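Local coordinates for phosphate binding protein (Planctomyces limnophilus, PDB 4JWO) that probably binds phosphate for transport across the cytoplasmic membrane, as a member of the PstS family of substrate-binding proteins, at residues Ile63-Ser68 and Leu91-Ser96; Ser69-Ile74 and Leu286-Thr291; Ser96-Gly101 and Thr113-Pro118; Lys103-Glu108 and Ala125-Lys130. All blocks are in the same frame, centred on the assembly; numbering follows the deposited sequence. Where two conformers were deposited one is given.

Interaction 1 (Ile63-Ser68 and Leu91-Ser96); sequences IAVDGS and LTVAMS
A first torsion that sets Asp66 CG opposite the backbone N (chi1 -158°) swings the carboxylate across to Ser96, whose OG lies beside its own backbone N (chi1 -61°), a placement that lets both donors of Ser96 meet the two oxygens of Asp66. This two-point grip closes a parallel strand pair, the two strands of a beta-alpha-beta unit in which helix 72-85 is the crossover. The short axes run 16° apart, and the ladder is read from three backbone bonds: Thr92 N to Ile63 O at 3.2 Å, Val65 N to Thr92 O at 2.8 Å, and Ala94 N to Val65 O at 2.8 Å. Past Ala94 the regular pairing stops and Asp66 takes over. Its OD1 accepts from Ser96 N (2.7 Å) and its OD2 from Ser96 OG (2.7 Å), each on the syn lone pair. Gly67 N reaches OD1 from the anti side at 2.6 Å, somewhat out of the carboxylate plane. Three bonds thus fix the rotation of the group; two of them tie the end of strand 61-67 to the loop after strand 89-93, while the third is local. On the face carrying Ile63, Val65, Leu91 and Val93, Leu91 CD1 is the shared contact atom, 3.5 Å from Ile63 CB, with the two side chains alongside one another, and 4.0 Å from Val65 CG2. Helix 72-85 covers Val65, Leu91 and Val93 on this face, while helix 298-308 meets Ile63. Two waters extend the join: one links Val65 O to Thr92 OG1, and the other donates to both Ser68 O and Ala94 O.

Interaction 2 (Ser69-Ile74 and Leu286-Thr291); sequences STVFPI and LFIYTT. With SO4 (sulfate ion), chain B.
Thr70, Val71 and Ile74 lie against Leu286 and Ile288, packing the approach to helix 72-85 and its first residues onto strand 283-291, the strand that runs antiparallel to 112-115 in the sheet of this type 2 periplasmic-binding-protein fold. The contact is van der Waals in kind: no hydrogen bond joins the two segments. Taken in order, Ser69 serves the anion: its backbone N donates to sulfate O4 at 3.2 Å, while its OG turns to Asp201. The sulfate probably comes from the crystallisation liquor, but its place is consistent with a phosphate pocket. Thr70 follows, crossing Leu286 at about a right angle, with OG1 3.9 Å from Leu286 CD2; that hydroxyl is hydrogen-bonded to Ser68 OG. Its carbonyl O, held by Tyr321 OH, has Leu286 CD1 3.8 Å away, so each methyl of Leu286 meets a different polar atom of Thr70. Val71 points its CB toward the strand and splits its branches. With CG1 opposite the backbone N (chi1 -178°), that methyl reaches Ile288 CD1 at 3.8 Å, and CG2 rests 3.9 Å from Phe287 O. In Ile288, CG1 lies beside the backbone N (chi1 -78°) and the chain turns again at chi2 (-79°), which leaves the tip CD1 to reach Val71. Early in the helix, Ile74 completes the patch, also touching Leu307 of helix 298-308 and Ala140 of strand 134-148. It and the leucine cross at a slant, with Ile74 CD1 4.1 Å from Leu286 CD1.

Interaction 3 (Ser96-Gly101 and Thr113-Pro118); sequences SGTGGG and TGASRP. With SO4 (sulfate ion), chain B.
The first turn of helix 98-106 meets the end of strand 112-115 most closely where Thr98 CA lies 4.7 Å from Ala115 CA, with Gly97 as the N-cap. Helix start and strand end together form an anion site of the kind expected in a phosphate-binding protein, here occupied by a sulfate. Thr98 N, at the helix N-terminus, donates to sulfate O3 at 3.3 Å in a nearly straight bond (170°). Its side chain does double duty: OG1 lies beside the backbone N (chi1 -67°), gives its hydrogen to sulfate O2 at 2.6 Å, and accepts from Ser116 N, just past the strand, at 2.9 Å, a bond that would orient the hydroxyl for the anion. Ser116 OG also bonds O2 in the conformer given, though a second conformer makes this part less certain. Ser68 OG and Ser69 N also hydrogen-bond the sulfate. The other branch, Thr98 CG2, sits over the centre of one face of the Arg117 guanidinium, 3.6 Å from CZ, while Arg117 NH2 forms a salt bridge with Glu123. Farther along, side-chain-less Gly101 lets Thr113 OG1 come within 3.5 Å of its CA. Between the segments a water donates to Thr98 O and Gly114 O and accepts from the threonine of the strand, with the water oxygen 2.7 Å from Thr113 OG1.

Interaction 4 (Lys103-Glu108 and Ala125-Lys130); sequences KKFIAE and AECKAK
Segments 103-108 and 125-130 carry the C-terminal turns of two helices, closest at Ile106 CA and Cys127 CA, 5.7 Å apart. The first helix ends in a Schellman motif: Glu108 has positive phi (60°) and its N returns to Phe105 O at 3.1 Å. Ile106 carries the contact, pointing at the second helix, its branches meeting Glu126, Cys127 and Lys130. Its CG1 meets Cys127 SG at 3.8 Å, its CD1 lies 3.8 Å from Glu126 CB, and its CG2 is 3.7 Å from both Glu126 OE1 and Lys130 CD. Glu126 and Lys130 each cross the isoleucine at about a right angle; Glu126 presents CB and OE1, Lys130 its CD, which also comes 3.2 Å from Ile106 O. Cys127 SG also approaches the Phe105 ring at its edge, 5.2 Å from the centroid and 80° off the ring normal, a sulfur-aromatic contact. Beside the contact, one water donates to Ile106 O and Glu108 OE1 and accepts from Lys130 NZ; a second bridges Glu108 OE1 and Lys130 O. The arrangement is that of two consecutive helices, joined through strand 112-115, packed against each other in an alpha/beta domain of the periplasmic-binding-protein fold.

How the interactions relate
All four contacts lie in the same lobe of the periplasmic-binding-protein fold. Interactions 1, 2 and 3 reach one mixed sheet, where strand 61-67 lies between 89-93 and 112-115, and 112-115 pairs in turn with 283-291. Their centres are about 7 to 10 Å apart, and interactions 1 and 3 share Ser96. Interaction 4 is more peripheral, its centre about 13 Å from that of interaction 3, yet both use helix 98-106. Along the chain interaction 1 closes before interaction 3 opens, interactions 3 and 4 alternate, and both are nested inside the long loop closed by interaction 2. Interactions 2 and 3 meet at the sulfate, so sheet ends and helix starts converge on the probable phosphate site.

Interaction 1 (Ile63-Ser68 and Leu91-Ser96)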
loop_
_atom_site.group_PDB
_atom_site.type_symbol
_atom_site.label_atom_id
_atom_site.label_comp_id
_atom_site.label_asym_id
_atom_site.label_seq_id
_atom_site.Cartn_x
_atom_site.Cartn_y
_atom_site.Cartn_z
ATOM N N ILE A 63 16.669 6.449 15.637
ATOM C CA ILE A 63 15.912 6.933 14.491
ATOM C C ILE A 63 14.429 6.744 14.786
ATOM O O ILE A 63 13.977 5.624 15.020
ATOM C CB ILE A 63 16.279 6.162 13.212
ATOM C CG1 ILE A 63 17.796 6.110 13.030
ATOM C CG2 ILE A 63 15.626 6.795 11.986
ATOM C CD1 ILE A 63 18.241 5.170 11.928
ATOM N N ALA A 64 13.678 7.840 14.800
ATOM C CA ALA A 64 12.237 7.770 15.010
ATOM C C ALA A 64 11.521 7.704 13.668
ATOM O O ALA A 64 11.532 8.679 12.916
ATOM C CB ALA A 64 11.759 8.977 15.804
ATOM N N VAL A 65 10.901 6.557 13.374
ATOM C CA VAL A 65 10.152 6.353 12.132
ATOM C C VAL A 65 8.661 6.293 12.454
ATOM O O VAL A 65 8.266 5.719 13.467
ATOM C CB VAL A 65 10.562 5.029 11.436
ATOM C CG1 VAL A 65 9.866 4.884 10.077
ATOM C CG2 VAL A 65 12.066 4.972 11.260
ATOM N N ASP A 66 7.835 6.888 11.600
ATOM C CA ASP A 66 6.391 6.860 11.789
ATOM C C ASP A 66 5.783 6.784 10.407
ATOM O O ASP A 66 6.509 6.654 9.426
ATOM C CB ASP A 66 5.931 8.125 12.526
ATOM C CG ASP A 66 4.592 7.950 13.218
ATOM O OD1 ASP A 66 3.802 7.091 12.781
ATOM O OD2 ASP A 66 4.330 8.681 14.199
ATOM N N GLY A 67 4.461 6.853 10.320
ATOM C CA GLY A 67 3.816 6.930 9.028
ATOM C C GLY A 67 2.710 5.923 8.799
ATOM O O GLY A 67 2.079 5.433 9.742
ATOM N N SER A 68 2.507 5.632 7.517
ATOM C CA SER A 68 1.450 4.787 6.972
ATOM C C SER A 68 1.446 3.356 7.511
ATOM O O SER A 68 2.500 2.761 7.730
ATOM C CB SER A 68 1.648 4.735 5.452
ATOM O OG SER A 68 0.763 3.842 4.818
ATOM N N LEU A 91 15.850 1.695 16.350
ATOM C CA LEU A 91 14.751 2.154 15.516
ATOM C C LEU A 91 13.448 2.003 16.288
ATOM O O LEU A 91 13.138 0.922 16.787
ATOM C CB LEU A 91 14.660 1.322 14.234
ATOM C CG LEU A 91 15.585 1.560 13.034
ATOM C CD1 LEU A 91 15.279 2.881 12.373
ATOM C CD2 LEU A 91 17.046 1.482 13.415
ATOM N N THR A 92 12.696 3.093 16.405
ATOM C CA THR A 92 11.323 3.006 16.883
ATOM C C THR A 92 10.417 3.249 15.688
ATOM O O THR A 92 10.561 4.252 14.988
ATOM C CB THR A 92 11.020 4.026 17.995
ATOM O OG1 THR A 92 11.204 5.356 17.498
ATOM C CG2 THR A 92 11.939 3.804 19.183
ATOM N N VAL A 93 9.499 2.324 15.441
ATOM C CA VAL A 93 8.613 2.451 14.293
ATOM C C VAL A 93 7.175 2.576 14.761
ATOM O O VAL A 93 6.635 1.660 15.385
ATOM C CB VAL A 93 8.734 1.252 13.325
ATOM C CG1 VAL A 93 7.930 1.513 12.068
ATOM C CG2 VAL A 93 10.183 0.999 12.963
ATOM N N ALA A 94 6.559 3.711 14.453
ATOM C CA ALA A 94 5.181 3.960 14.846
ATOM C C ALA A 94 4.301 3.946 13.615
ATOM O O ALA A 94 4.792 3.876 12.487
ATOM C CB ALA A 94 5.065 5.291 15.559
HETATM N N MSE A 95 2.997 4.056 13.832
HETATM C CA MSE A 95 2.042 3.911 12.747
HETATM C C MSE A 95 0.904 4.914 12.855
HETATM O O MSE A 95 -0.262 4.533 12.937
HETATM C CB MSE A 95 1.487 2.488 12.768
HETATM C CG MSE A 95 0.974 2.020 11.440
HETATM SE SE MSE A 95 0.273 0.213 11.656
HETATM C CE MSE A 95 -1.344 0.699 12.575
ATOM N N SER A 96 1.251 6.197 12.858
ATOM C CA SER A 96 0.272 7.265 13.039
ATOM C C SER A 96 -0.605 7.503 11.815
ATOM O O SER A 96 -1.601 8.222 11.893
ATOM C CB SER A 96 0.978 8.567 13.420
ATOM O OG SER A 96 1.677 8.394 14.634
HETATM O O HOH W 1 8.831 6.266 16.093
HETATM O O HOH W 2 4.672 3.273 9.525
#

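Interaction 2 (Ser69-Ile74 and Leu286-Thr291)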
loop_
_atom_site.group_PDB
_atom_site.type_symbol
_atom_site.label_atom_id
_atom_site.label_comp_id
_atom_site.label_asym_id
_atom_site.label_seq_id
_atom_site.Cartn_x
_atom_site.Cartn_y
_atom_site.Cartn_z
ATOM N N SER A 69 0.255 2.795 7.714
ATOM C CA SER A 69 0.145 1.372 7.998
ATOM C C SER A 69 0.673 0.544 6.827
ATOM O O SER A 69 1.111 -0.594 7.020
ATOM C CB SER A 69 -1.304 0.991 8.304
ATOM O OG SER A 69 -2.095 1.155 7.131
ATOM N N THR A 70 0.629 1.083 5.604
ATOM C CA THR A 70 1.139 0.319 4.476
ATOM C C THR A 70 2.652 0.386 4.307
ATOM O O THR A 70 3.252 -0.504 3.716
ATOM C CB THR A 70 0.409 0.640 3.142
ATOM O OG1 THR A 70 0.541 2.029 2.838
ATOM C CG2 THR A 70 -1.062 0.307 3.264
ATOM N N VAL A 71 3.274 1.440 4.826
ATOM C CA VAL A 71 4.725 1.524 4.784
ATOM C C VAL A 71 5.326 0.847 6.023
ATOM O O VAL A 71 6.451 0.353 5.973
ATOM C CB VAL A 71 5.210 2.977 4.613
ATOM C CG1 VAL A 71 6.740 3.043 4.512
ATOM C CG2 VAL A 71 4.554 3.596 3.369
ATOM N N PHE A 72 4.544 0.775 7.106
ATOM C CA PHE A 72 4.957 0.106 8.353
ATOM C C PHE A 72 5.683 -1.242 8.163
ATOM O O PHE A 72 6.738 -1.445 8.761
ATOM C CB PHE A 72 3.751 -0.062 9.305
ATOM C CG PHE A 72 4.109 -0.532 10.699
ATOM C CD1 PHE A 72 4.556 0.362 11.652
ATOM C CD2 PHE A 72 3.935 -1.854 11.068
ATOM C CE1 PHE A 72 4.858 -0.059 12.947
ATOM C CE2 PHE A 72 4.235 -2.284 12.360
ATOM C CZ PHE A 72 4.703 -1.381 13.297
ATOM N N PRO A 73 5.143 -2.156 7.324
ATOM C CA PRO A 73 5.837 -3.449 7.213
ATOM C C PRO A 73 7.227 -3.324 6.600
ATOM O O PRO A 73 8.124 -4.088 6.962
ATOM C CB PRO A 73 4.923 -4.277 6.295
ATOM C CG PRO A 73 3.594 -3.606 6.364
ATOM C CD PRO A 73 3.883 -2.146 6.563
ATOM N N ILE A 74 7.402 -2.379 5.682
ATOM C CA ILE A 74 8.718 -2.109 5.121
ATOM C C ILE A 74 9.630 -1.530 6.194
ATOM O O ILE A 74 10.725 -2.031 6.424
ATOM C CB ILE A 74 8.640 -1.120 3.945
ATOM C CG1 ILE A 74 7.792 -1.708 2.816
ATOM C CG2 ILE A 74 10.038 -0.761 3.448
ATOM C CD1 ILE A 74 7.564 -0.728 1.678
ATOM N N LEU A 286 4.775 3.726 -2.913
ATOM C CA LEU A 286 4.943 4.007 -1.489
ATOM C C LEU A 286 6.200 4.828 -1.273
ATOM O O LEU A 286 7.198 4.633 -1.972
ATOM C CB LEU A 286 5.043 2.705 -0.710
ATOM C CG LEU A 286 3.832 1.774 -0.790
ATOM C CD1 LEU A 286 4.028 0.601 0.160
ATOM C CD2 LEU A 286 2.561 2.547 -0.446
ATOM N N PHE A 287 6.157 5.736 -0.297
ATOM C CA PHE A 287 7.243 6.680 -0.073
ATOM C C PHE A 287 7.792 6.684 1.348
ATOM O O PHE A 287 7.086 6.395 2.316
ATOM C CB PHE A 287 6.802 8.108 -0.420
ATOM C CG PHE A 287 6.243 8.246 -1.806
ATOM C CD1 PHE A 287 7.075 8.526 -2.872
ATOM C CD2 PHE A 287 4.887 8.072 -2.039
ATOM C CE1 PHE A 287 6.560 8.649 -4.155
ATOM C CE2 PHE A 287 4.369 8.189 -3.321
ATOM C CZ PHE A 287 5.209 8.472 -4.375
ATOM N N ILE A 288 9.062 7.044 1.444
ATOM C CA ILE A 288 9.700 7.359 2.712
ATOM C C ILE A 288 10.230 8.782 2.604
ATOM O O ILE A 288 10.881 9.132 1.617
ATOM C CB ILE A 288 10.859 6.385 3.001
ATOM C CG1 ILE A 288 10.312 5.049 3.513
ATOM C CG2 ILE A 288 11.844 6.988 4.005
ATOM C CD1 ILE A 288 9.907 5.063 4.987
ATOM N N TYR A 289 9.933 9.609 3.607
ATOM C CA TYR A 289 10.393 10.995 3.649
ATOM C C TYR A 289 11.328 11.205 4.818
ATOM O O TYR A 289 11.113 10.660 5.899
ATOM C CB TYR A 289 9.211 11.954 3.831
ATOM C CG TYR A 289 8.352 12.143 2.609
ATOM C CD1 TYR A 289 7.347 11.240 2.294
ATOM C CD2 TYR A 289 8.537 13.234 1.776
ATOM C CE1 TYR A 289 6.557 11.416 1.174
ATOM C CE2 TYR A 289 7.750 13.418 0.662
ATOM C CZ TYR A 289 6.766 12.510 0.364
ATOM O OH TYR A 289 5.991 12.704 -0.759
ATOM N N THR A 290 12.364 12.005 4.606
ATOM C CA THR A 290 13.139 12.534 5.713
ATOM C C THR A 290 13.552 13.942 5.303
ATOM O O THR A 290 12.963 14.502 4.385
ATOM C CB THR A 290 14.340 11.631 6.065
ATOM O OG1 THR A 290 14.959 12.102 7.269
ATOM C CG2 THR A 290 15.354 11.618 4.943
ATOM N N THR A 291 14.522 14.535 5.984
ATOM C CA THR A 291 14.926 15.890 5.637
ATOM C C THR A 291 16.415 15.944 5.343
ATOM O O THR A 291 17.159 15.040 5.714
ATOM C CB THR A 291 14.564 16.901 6.746
ATOM O OG1 THR A 291 15.517 16.817 7.812
ATOM C CG2 THR A 291 13.173 16.625 7.289
HETATM S S SO4 B . -2.526 5.536 5.541
HETATM O O1 SO4 B . -3.587 4.654 5.067
HETATM O O2 SO4 B . -1.510 5.730 4.516
HETATM O O3 SO4 B . -3.116 6.825 5.857
HETATM O O4 SO4 B . -1.904 4.926 6.722
#

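Interaction 3 (Ser96-Gly101 and Thr113-Pro118)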
loop_
_atom_site.group_PDB
_atom_site.type_symbol
_atom_site.label_atom_id
_atom_site.label_comp_id
_atom_site.label_asym_id
_atom_site.label_seq_id
_atom_site.Cartn_x
_atom_site.Cartn_y
_atom_site.Cartn_z
ATOM N N SER A 96 1.251 6.197 12.858
ATOM C CA SER A 96 0.272 7.265 13.039
ATOM C C SER A 96 -0.605 7.503 11.815
ATOM O O SER A 96 -1.601 8.222 11.893
ATOM C CB SER A 96 0.978 8.567 13.420
ATOM O OG SER A 96 1.677 8.394 14.634
ATOM N N GLY A 97 -0.231 6.902 10.690
ATOM C CA GLY A 97 -0.918 7.118 9.428
ATOM C C GLY A 97 -0.094 8.043 8.551
ATOM O O GLY A 97 0.883 8.621 9.015
ATOM N N THR A 98 -0.474 8.188 7.290
ATOM C CA THR A 98 0.273 9.079 6.406
ATOM C C THR A 98 0.145 10.513 6.886
ATOM O O THR A 98 1.147 11.197 7.080
ATOM C CB THR A 98 -0.188 8.979 4.946
ATOM O OG1 THR A 98 0.149 7.687 4.420
ATOM C CG2 THR A 98 0.506 10.035 4.110
ATOM N N GLY A 99 -1.091 10.957 7.091
ATOM C CA GLY A 99 -1.345 12.314 7.540
ATOM C C GLY A 99 -0.883 12.529 8.966
ATOM O O GLY A 99 -0.318 13.575 9.294
ATOM N N GLY A 100 -1.131 11.539 9.820
ATOM C CA GLY A 100 -0.679 11.595 11.198
ATOM C C GLY A 100 0.833 11.655 11.260
ATOM O O GLY A 100 1.399 12.399 12.049
ATOM N N GLY A 101 1.491 10.868 10.410
ATOM C CA GLY A 101 2.939 10.885 10.333
ATOM C C GLY A 101 3.481 12.219 9.843
ATOM O O GLY A 101 4.474 12.722 10.356
ATOM N N THR A 113 9.291 9.574 7.864
ATOM C CA THR A 113 7.877 9.227 7.811
ATOM C C THR A 113 7.506 8.487 6.521
ATOM O O THR A 113 7.974 8.832 5.431
ATOM C CB THR A 113 6.975 10.459 8.079
ATOM O OG1 THR A 113 5.640 10.024 8.362
ATOM C CG2 THR A 113 6.981 11.420 6.899
ATOM N N GLY A 114 6.691 7.450 6.673
ATOM C CA GLY A 114 6.247 6.625 5.554
ATOM C C GLY A 114 4.904 7.125 5.063
ATOM O O GLY A 114 4.025 7.427 5.869
ATOM N N ALA A 115 4.740 7.229 3.747
ATOM C CA ALA A 115 3.527 7.809 3.188
ATOM C C ALA A 115 2.965 6.921 2.097
ATOM O O ALA A 115 3.713 6.413 1.262
ATOM C CB ALA A 115 3.816 9.187 2.631
ATOM N N SER A 116 1.647 6.738 2.106
ATOM C CA SER A 116 1.021 5.943 1.055
ATOM C C SER A 116 0.568 6.842 -0.088
ATOM O O SER A 116 -0.064 6.389 -1.032
ATOM C CB SER A 116 -0.160 5.154 1.602
ATOM O OG SER A 116 -1.185 6.026 2.020
ATOM N N ARG A 117 0.915 8.116 0.000
ATOM C CA ARG A 117 0.642 9.075 -1.061
ATOM C C ARG A 117 1.712 10.135 -0.956
ATOM O O ARG A 117 2.318 10.287 0.104
ATOM C CB ARG A 117 -0.726 9.725 -0.853
ATOM C CG ARG A 117 -0.897 10.322 0.530
ATOM C CD ARG A 117 -1.849 11.500 0.543
ATOM N NE ARG A 117 -2.090 11.965 1.910
ATOM C CZ ARG A 117 -1.261 12.750 2.589
ATOM N NH1 ARG A 117 -0.135 13.165 2.023
ATOM N NH2 ARG A 117 -1.556 13.119 3.834
ATOM N N PRO A 118 1.945 10.884 -2.037
ATOM C CA PRO A 118 2.909 11.981 -1.933
ATOM C C PRO A 118 2.448 13.028 -0.922
ATOM O O PRO A 118 1.245 13.188 -0.690
ATOM C CB PRO A 118 2.902 12.580 -3.338
ATOM C CG PRO A 118 2.426 11.481 -4.223
ATOM C CD PRO A 118 1.416 10.743 -3.405
HETATM S S SO4 B . -2.526 5.536 5.541
HETATM O O1 SO4 B . -3.587 4.654 5.067
HETATM O O2 SO4 B . -1.510 5.730 4.516
HETATM O O3 SO4 B . -3.116 6.825 5.857
HETATM O O4 SO4 B . -1.904 4.926 6.722
HETATM O O HOH W 3 3.671 10.105 6.522
#

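Interaction 4 (Lys103-Glu108 and Ala125-Lys130)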
loop_
_atom_site.group_PDB
_atom_site.type_symbol
_atom_site.label_atom_id
_atom_site.label_comp_id
_atom_site.label_asym_id
_atom_site.label_seq_id
_atom_site.Cartn_x
_atom_site.Cartn_y
_atom_site.Cartn_z
ATOM N N LYS A 103 2.016 15.013 10.238
ATOM C CA LYS A 103 1.726 15.984 11.297
ATOM C C LYS A 103 2.859 16.026 12.312
ATOM O O LYS A 103 3.233 17.091 12.795
ATOM C CB LYS A 103 0.405 15.653 12.006
ATOM C CG LYS A 103 -0.863 16.088 11.266
ATOM C CD LYS A 103 -2.126 15.597 11.979
ATOM C CE LYS A 103 -3.396 16.190 11.370
ATOM N NZ LYS A 103 -4.628 15.720 12.083
ATOM N N LYS A 104 3.391 14.855 12.644
ATOM C CA LYS A 104 4.531 14.762 13.544
ATOM C C LYS A 104 5.814 15.185 12.847
ATOM O O LYS A 104 6.731 15.705 13.473
ATOM C CB LYS A 104 4.673 13.341 14.095
ATOM C CG LYS A 104 3.475 12.857 14.896
ATOM C CD LYS A 104 3.903 11.853 15.959
ATOM C CE LYS A 104 2.709 11.264 16.694
ATOM N NZ LYS A 104 3.131 10.343 17.791
ATOM N N PHE A 105 5.868 14.944 11.544
ATOM C CA PHE A 105 6.988 15.351 10.709
ATOM C C PHE A 105 7.095 16.867 10.715
ATOM O O PHE A 105 8.170 17.424 10.914
ATOM C CB PHE A 105 6.741 14.854 9.285
ATOM C CG PHE A 105 7.942 14.933 8.376
ATOM C CD1 PHE A 105 9.026 14.087 8.553
ATOM C CD2 PHE A 105 7.965 15.827 7.316
ATOM C CE1 PHE A 105 10.118 14.138 7.693
ATOM C CE2 PHE A 105 9.055 15.886 6.450
ATOM C CZ PHE A 105 10.133 15.038 6.640
ATOM N N ILE A 106 5.962 17.526 10.500
ATOM C CA ILE A 106 5.896 18.986 10.495
ATOM C C ILE A 106 6.186 19.547 11.890
ATOM O O ILE A 106 6.831 20.589 12.025
ATOM C CB ILE A 106 4.521 19.481 9.975
ATOM C CG1 ILE A 106 4.399 19.206 8.475
ATOM C CG2 ILE A 106 4.325 20.967 10.251
ATOM C CD1 ILE A 106 2.967 19.144 7.974
ATOM N N ALA A 107 5.728 18.844 12.923
ATOM C CA ALA A 107 5.989 19.248 14.306
ATOM C C ALA A 107 7.413 18.895 14.751
ATOM O O ALA A 107 7.805 19.182 15.887
ATOM C CB ALA A 107 4.962 18.627 15.248
ATOM N N GLU A 108 8.171 18.272 13.849
ATOM C CA GLU A 108 9.573 17.914 14.075
ATOM C C GLU A 108 9.771 16.982 15.265
ATOM O O GLU A 108 10.713 17.138 16.041
ATOM C CB GLU A 108 10.441 19.168 14.213
ATOM C CG GLU A 108 10.451 20.023 12.954
ATOM C CD GLU A 108 11.502 21.113 12.989
ATOM O OE1 GLU A 108 11.266 22.154 13.640
ATOM O OE2 GLU A 108 12.567 20.923 12.363
ATOM N N ALA A 125 3.785 23.047 2.103
ATOM C CA ALA A 125 3.866 24.451 2.493
ATOM C C ALA A 125 4.124 24.587 3.992
ATOM O O ALA A 125 4.874 25.465 4.414
ATOM C CB ALA A 125 2.601 25.200 2.096
ATOM N N GLU A 126 3.506 23.722 4.793
ATOM C CA GLU A 126 3.731 23.736 6.241
ATOM C C GLU A 126 5.181 23.386 6.539
ATOM O O GLU A 126 5.789 23.935 7.454
ATOM C CB GLU A 126 2.785 22.774 6.978
ATOM C CG GLU A 126 1.329 23.221 7.011
ATOM C CD GLU A 126 0.492 22.473 8.041
ATOM O OE1 GLU A 126 1.040 22.067 9.090
ATOM O OE2 GLU A 126 -0.723 22.299 7.806
ATOM N N CYS A 127 5.731 22.466 5.751
ATOM C CA CYS A 127 7.135 22.100 5.873
ATOM C C CYS A 127 8.041 23.280 5.540
ATOM O O CYS A 127 8.916 23.641 6.329
ATOM C CB CYS A 127 7.463 20.907 4.973
ATOM S SG CYS A 127 6.883 19.332 5.637
ATOM N N LYS A 128 7.817 23.888 4.380
ATOM C CA LYS A 128 8.646 25.004 3.936
ATOM C C LYS A 128 8.606 26.157 4.930
ATOM O O LYS A 128 9.634 26.760 5.209
ATOM C CB LYS A 128 8.238 25.491 2.544
ATOM C CG LYS A 128 8.621 24.535 1.422
ATOM C CD LYS A 128 8.641 25.226 0.064
ATOM C CE LYS A 128 9.854 26.126 -0.078
ATOM N NZ LYS A 128 10.433 26.057 -1.448
ATOM N N ALA A 129 7.423 26.437 5.471
ATOM C CA ALA A 129 7.255 27.532 6.429
ATOM C C ALA A 129 8.124 27.336 7.665
ATOM O O ALA A 129 8.494 28.304 8.325
ATOM C CB ALA A 129 5.797 27.673 6.823
ATOM N N LYS A 130 8.449 26.083 7.969
ATOM C CA LYS A 130 9.216 25.761 9.171
ATOM C C LYS A 130 10.686 25.495 8.876
ATOM O O LYS A 130 11.429 25.051 9.746
ATOM C CB LYS A 130 8.599 24.559 9.892
ATOM C CG LYS A 130 7.394 24.906 10.745
ATOM C CD LYS A 130 6.646 23.656 11.169
ATOM C CE LYS A 130 5.533 23.981 12.145
ATOM N NZ LYS A 130 6.043 24.543 13.429
HETATM O O HOH W 4 8.067 22.161 13.974
HETATM O O HOH W 5 10.875 24.894 12.484
#